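Local coordinates for protein phosphotriesterase, putative (Deinococcus radiodurans, PDB 4J35) that probably acts as a metal-dependent lactonase with weak promiscuous organophosphate hydrolase activity, which protein engineering has sought to raise, at residues Gln166-Thr177 with Leu193-His204. The protein carries 7 engineered substitutions. Residues are numbered along the deposited sequence; the frame is centred on the assembly and turned at random.
Sequences QRETGVPIITHT and LGADPARIMIGH. With CO (cobalt (II) ion), chain B.
Arg199, next to strand 200-202, reaches across to Gly170 in the turn after helix 153-169. Its CB and CG pass the amide nitrogen of Gln166, with NE2 3.7 Å from CB; CD then brings the chain, bent at chi2 and chi3, both near -80°, to the Gly170 carbonyl. There NE and NH2 grip Gly170 O side-on, each at 3.0 Å, with the oxygen nearly in the guanidinium plane, while CG of Pro172 lies over one face of the guanidinium, offset toward its rim. NH1 is left for the carbonyls of Arg320 and Gly323, so this long, many-handed side chain ties the turn to the C-terminus. Glycine suits position 170 because its phi is positive. Gln166 has an amide that can accept and donate at once, joining both segments: OE1 accepts from Asp196 N (3.1 Å), which stands above the carbonyl plane, and NE2 donates to Val171 O.

Further on, the two strands run parallel, with Ile173 N bonded to Arg199 O, Met201 N to Ile173 O and Thr175 N to Met201 O. Branched, apolar Ile173, Ile174 and Ile200 suit this buried pair; CG2 of Ile174 packs against CE of Met201 at 3.8 Å. Hydroxyls then take over: Thr175 OG1 accepts from Gly203 N in a nearly straight bond (170°) and also meets Gln186, and Thr177 OG1 donates to Gly203 O at 2.7 Å. Beyond the strands, His176 ND1 and His204 NE2 both bind one cobalt, their ring planes at 83° to each other; each imidazole's other nitrogen is hydrogen-bonded, His204 ND1 to Asp227 and His176 NE2 to Gln178.

This is a beta-alpha-beta unit of the TIM barrel: helix 183-192 packs on Ile173 and Ile200, helix 307-322 touches Ile174 and Met201, and strand 223-226 continues the sheet beyond strand 200-202.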
loop_
_atom_site.group_PDB
_atom_site.type_symbol
_atom_site.label_atom_id
_atom_site.label_comp_id
_atom_site.label_asym_id
_atom_site.label_seq_id
_atom_site.Cartn_x
_atom_site.Cartn_y
_atom_site.Cartn_z
ATOM N N GLN A 166 -5.111 3.878 -15.724
ATOM C CA GLN A 166 -6.138 2.957 -15.211
ATOM C C GLN A 166 -7.190 2.686 -16.321
ATOM O O GLN A 166 -7.645 1.550 -16.516
ATOM C CB GLN A 166 -6.813 3.557 -13.965
ATOM C CG GLN A 166 -7.419 2.544 -12.972
ATOM C CD GLN A 166 -8.499 1.713 -13.562
ATOM O OE1 GLN A 166 -9.451 2.238 -14.172
ATOM N NE2 GLN A 166 -8.348 0.390 -13.455
ATOM N N ARG A 167 -7.564 3.727 -17.035
ATOM C CA ARG A 167 -8.555 3.566 -18.087
ATOM C C ARG A 167 -8.033 2.664 -19.207
ATOM O O ARG A 167 -8.772 1.841 -19.743
ATOM C CB ARG A 167 -8.988 4.941 -18.614
ATOM C CG ARG A 167 -9.898 5.656 -17.628
ATOM C CD ARG A 167 -10.264 7.054 -18.057
ATOM N NE ARG A 167 -10.820 7.094 -19.409
ATOM C CZ ARG A 167 -12.003 6.588 -19.769
ATOM N NH1 ARG A 167 -12.786 5.974 -18.884
ATOM N NH2 ARG A 167 -12.412 6.688 -21.033
ATOM N N GLU A 168 -6.753 2.802 -19.537
ATOM C CA GLU A 168 -6.150 2.076 -20.647
ATOM C C GLU A 168 -5.705 0.653 -20.356
ATOM O O GLU A 168 -5.604 -0.159 -21.272
ATOM C CB GLU A 168 -4.944 2.837 -21.148
ATOM C CG GLU A 168 -5.308 4.170 -21.750
ATOM C CD GLU A 168 -4.094 4.996 -22.091
ATOM O OE1 GLU A 168 -4.291 6.173 -22.457
ATOM O OE2 GLU A 168 -2.957 4.466 -21.998
ATOM N N THR A 169 -5.423 0.341 -19.098
ATOM C CA THR A 169 -4.825 -0.956 -18.786
ATOM C C THR A 169 -5.615 -1.751 -17.764
ATOM O O THR A 169 -5.429 -2.948 -17.650
ATOM C CB THR A 169 -3.410 -0.785 -18.199
ATOM O OG1 THR A 169 -3.533 -0.166 -16.922
ATOM C CG2 THR A 169 -2.532 0.091 -19.110
ATOM N N GLY A 170 -6.483 -1.092 -17.007
ATOM C CA GLY A 170 -7.211 -1.758 -15.942
ATOM C C GLY A 170 -6.371 -1.977 -14.681
ATOM O O GLY A 170 -6.807 -2.676 -13.780
ATOM N N VAL A 171 -5.191 -1.371 -14.607
ATOM C CA VAL A 171 -4.286 -1.599 -13.442
ATOM C C VAL A 171 -5.004 -1.098 -12.183
ATOM O O VAL A 171 -5.743 -0.118 -12.240
ATOM C CB VAL A 171 -2.898 -0.940 -13.649
ATOM C CG1 VAL A 171 -3.004 0.583 -13.732
ATOM C CG2 VAL A 171 -1.913 -1.320 -12.529
ATOM N N PRO A 172 -4.842 -1.798 -11.045
ATOM C CA PRO A 172 -5.366 -1.255 -9.786
ATOM C C PRO A 172 -4.594 0.016 -9.310
ATOM O O PRO A 172 -3.441 0.206 -9.671
ATOM C CB PRO A 172 -5.098 -2.389 -8.778
ATOM C CG PRO A 172 -4.594 -3.540 -9.576
ATOM C CD PRO A 172 -4.052 -3.024 -10.824
ATOM N N ILE A 173 -5.240 0.829 -8.479
ATOM C CA ILE A 173 -4.630 2.023 -7.868
ATOM C C ILE A 173 -4.782 1.882 -6.350
ATOM O O ILE A 173 -5.899 1.600 -5.855
ATOM C CB ILE A 173 -5.393 3.303 -8.327
ATOM C CG1 ILE A 173 -5.118 3.574 -9.814
ATOM C CG2 ILE A 173 -5.012 4.526 -7.496
ATOM C CD1 ILE A 173 -5.926 4.759 -10.337
ATOM N N ILE A 174 -3.668 2.002 -5.613
ATOM C CA ILE A 174 -3.753 2.087 -4.167
ATOM C C ILE A 174 -3.251 3.448 -3.717
ATOM O O ILE A 174 -2.467 4.082 -4.402
ATOM C CB ILE A 174 -2.947 0.948 -3.456
ATOM C CG1 ILE A 174 -1.466 1.049 -3.757
ATOM C CG2 ILE A 174 -3.514 -0.418 -3.903
ATOM C CD1 ILE A 174 -0.673 -0.060 -3.010
ATOM N N THR A 175 -3.739 3.934 -2.589
ATOM C CA THR A 175 -3.307 5.250 -2.172
ATOM C C THR A 175 -2.799 5.344 -0.737
ATOM O O THR A 175 -2.967 4.437 0.084
ATOM C CB THR A 175 -4.396 6.317 -2.322
ATOM O OG1 THR A 175 -5.307 6.243 -1.226
ATOM C CG2 THR A 175 -5.151 6.126 -3.625
ATOM N N HIS A 176 -2.135 6.477 -0.498
ATOM C CA HIS A 176 -1.747 6.937 0.814
ATOM C C HIS A 176 -2.577 8.179 1.148
ATOM O O HIS A 176 -2.673 9.089 0.326
ATOM C CB HIS A 176 -0.245 7.308 0.775
ATOM C CG HIS A 176 0.247 8.128 1.944
ATOM N ND1 HIS A 176 1.089 7.637 2.908
ATOM C CD2 HIS A 176 0.087 9.448 2.230
ATOM C CE1 HIS A 176 1.387 8.595 3.773
ATOM N NE2 HIS A 176 0.789 9.699 3.386
ATOM N N THR A 177 -3.187 8.197 2.324
ATOM C CA THR A 177 -3.780 9.412 2.867
ATOM C C THR A 177 -2.971 9.825 4.087
ATOM O O THR A 177 -2.492 8.981 4.850
ATOM C CB THR A 177 -5.285 9.252 3.261
ATOM O OG1 THR A 177 -5.447 8.187 4.211
ATOM C CG2 THR A 177 -6.145 8.948 2.036
ATOM N N LEU A 193 -12.558 11.309 -12.842
ATOM C CA LEU A 193 -11.627 11.168 -13.971
ATOM C C LEU A 193 -11.873 9.861 -14.718
ATOM O O LEU A 193 -11.142 9.520 -15.657
ATOM C CB LEU A 193 -10.150 11.233 -13.486
ATOM C CG LEU A 193 -9.644 12.560 -12.905
ATOM C CD1 LEU A 193 -8.270 12.387 -12.240
ATOM C CD2 LEU A 193 -9.565 13.653 -14.002
ATOM N N GLY A 194 -12.928 9.143 -14.324
ATOM C CA GLY A 194 -13.346 7.928 -15.007
ATOM C C GLY A 194 -12.593 6.661 -14.613
ATOM O O GLY A 194 -12.665 5.639 -15.300
ATOM N N ALA A 195 -11.824 6.726 -13.535
ATOM C CA ALA A 195 -11.155 5.519 -13.069
ATOM C C ALA A 195 -12.180 4.548 -12.491
ATOM O O ALA A 195 -13.200 4.975 -11.925
ATOM C CB ALA A 195 -10.048 5.864 -12.024
ATOM N N ASP A 196 -11.887 3.246 -12.593
ATOM C CA ASP A 196 -12.832 2.190 -12.211
ATOM C C ASP A 196 -12.868 2.043 -10.700
ATOM O O ASP A 196 -11.856 1.681 -10.104
ATOM C CB ASP A 196 -12.383 0.882 -12.860
ATOM C CG ASP A 196 -13.345 -0.271 -12.638
ATOM O OD1 ASP A 196 -14.306 -0.162 -11.832
ATOM O OD2 ASP A 196 -13.098 -1.323 -13.269
ATOM N N PRO A 197 -14.001 2.358 -10.062
ATOM C CA PRO A 197 -13.941 2.291 -8.593
ATOM C C PRO A 197 -13.697 0.886 -8.041
ATOM O O PRO A 197 -13.252 0.750 -6.904
ATOM C CB PRO A 197 -15.305 2.808 -8.149
ATOM C CG PRO A 197 -16.211 2.635 -9.379
ATOM C CD PRO A 197 -15.328 2.783 -10.562
ATOM N N ALA A 198 -13.944 -0.141 -8.839
ATOM C CA ALA A 198 -13.742 -1.519 -8.377
ATOM C C ALA A 198 -12.258 -1.898 -8.412
ATOM O O ALA A 198 -11.886 -3.025 -8.048
ATOM C CB ALA A 198 -14.560 -2.489 -9.227
ATOM N N ARG A 199 -11.405 -0.955 -8.834
ATOM C CA ARG A 199 -9.973 -1.173 -8.864
ATOM C C ARG A 199 -9.234 -0.062 -8.118
ATOM O O ARG A 199 -8.104 0.212 -8.412
ATOM C CB ARG A 199 -9.456 -1.240 -10.306
ATOM C CG ARG A 199 -10.190 -2.245 -11.188
ATOM C CD ARG A 199 -9.714 -3.677 -10.947
ATOM N NE ARG A 199 -8.465 -3.959 -11.661
ATOM C CZ ARG A 199 -7.836 -5.125 -11.620
ATOM N NH1 ARG A 199 -8.352 -6.127 -10.912
ATOM N NH2 ARG A 199 -6.738 -5.302 -12.327
ATOM N N ILE A 200 -9.888 0.562 -7.149
ATOM C CA ILE A 200 -9.263 1.644 -6.402
ATOM C C ILE A 200 -9.331 1.283 -4.910
ATOM O O ILE A 200 -10.394 0.901 -4.403
ATOM C CB ILE A 200 -10.015 2.962 -6.624
ATOM C CG1 ILE A 200 -9.742 3.470 -8.052
ATOM C CG2 ILE A 200 -9.615 3.983 -5.583
ATOM C CD1 ILE A 200 -10.596 4.648 -8.454
ATOM N N MET A 201 -8.197 1.375 -4.225
ATOM C CA MET A 201 -8.168 1.137 -2.792
ATOM C C MET A 201 -7.665 2.410 -2.139
ATOM O O MET A 201 -6.490 2.798 -2.311
ATOM C CB MET A 201 -7.226 -0.042 -2.425
ATOM C CG MET A 201 -7.404 -0.466 -1.021
ATOM S SD MET A 201 -6.326 -1.897 -0.603
ATOM C CE MET A 201 -4.793 -1.011 -0.389
ATOM N N ILE A 202 -8.522 3.072 -1.377
ATOM C CA ILE A 202 -8.086 4.306 -0.749
ATOM C C ILE A 202 -7.437 3.896 0.540
ATOM O O ILE A 202 -8.069 3.232 1.365
ATOM C CB ILE A 202 -9.228 5.230 -0.386
ATOM C CG1 ILE A 202 -10.032 5.591 -1.656
ATOM C CG2 ILE A 202 -8.711 6.476 0.328
ATOM C CD1 ILE A 202 -9.181 6.311 -2.775
ATOM N N GLY A 203 -6.189 4.284 0.701
ATOM C CA GLY A 203 -5.413 3.787 1.826
ATOM C C GLY A 203 -5.389 4.607 3.093
ATOM O O GLY A 203 -5.816 5.752 3.143
ATOM N N HIS A 204 -4.836 3.978 4.132
ATOM C CA HIS A 204 -4.672 4.565 5.452
ATOM C C HIS A 204 -5.965 5.148 6.025
ATOM O O HIS A 204 -5.940 6.131 6.786
ATOM C CB HIS A 204 -3.529 5.616 5.445
ATOM C CG HIS A 204 -2.230 5.132 4.866
ATOM N ND1 HIS A 204 -1.850 3.805 4.856
ATOM C CD2 HIS A 204 -1.215 5.809 4.280
ATOM C CE1 HIS A 204 -0.649 3.695 4.301
ATOM N NE2 HIS A 204 -0.248 4.895 3.932
HETATM CO CO CO B . 1.490 5.548 3.179
HETATM O O HOH W 1 -10.494 -1.650 -14.795
HETATM O O HOH W 2 -4.184 8.394 7.285
#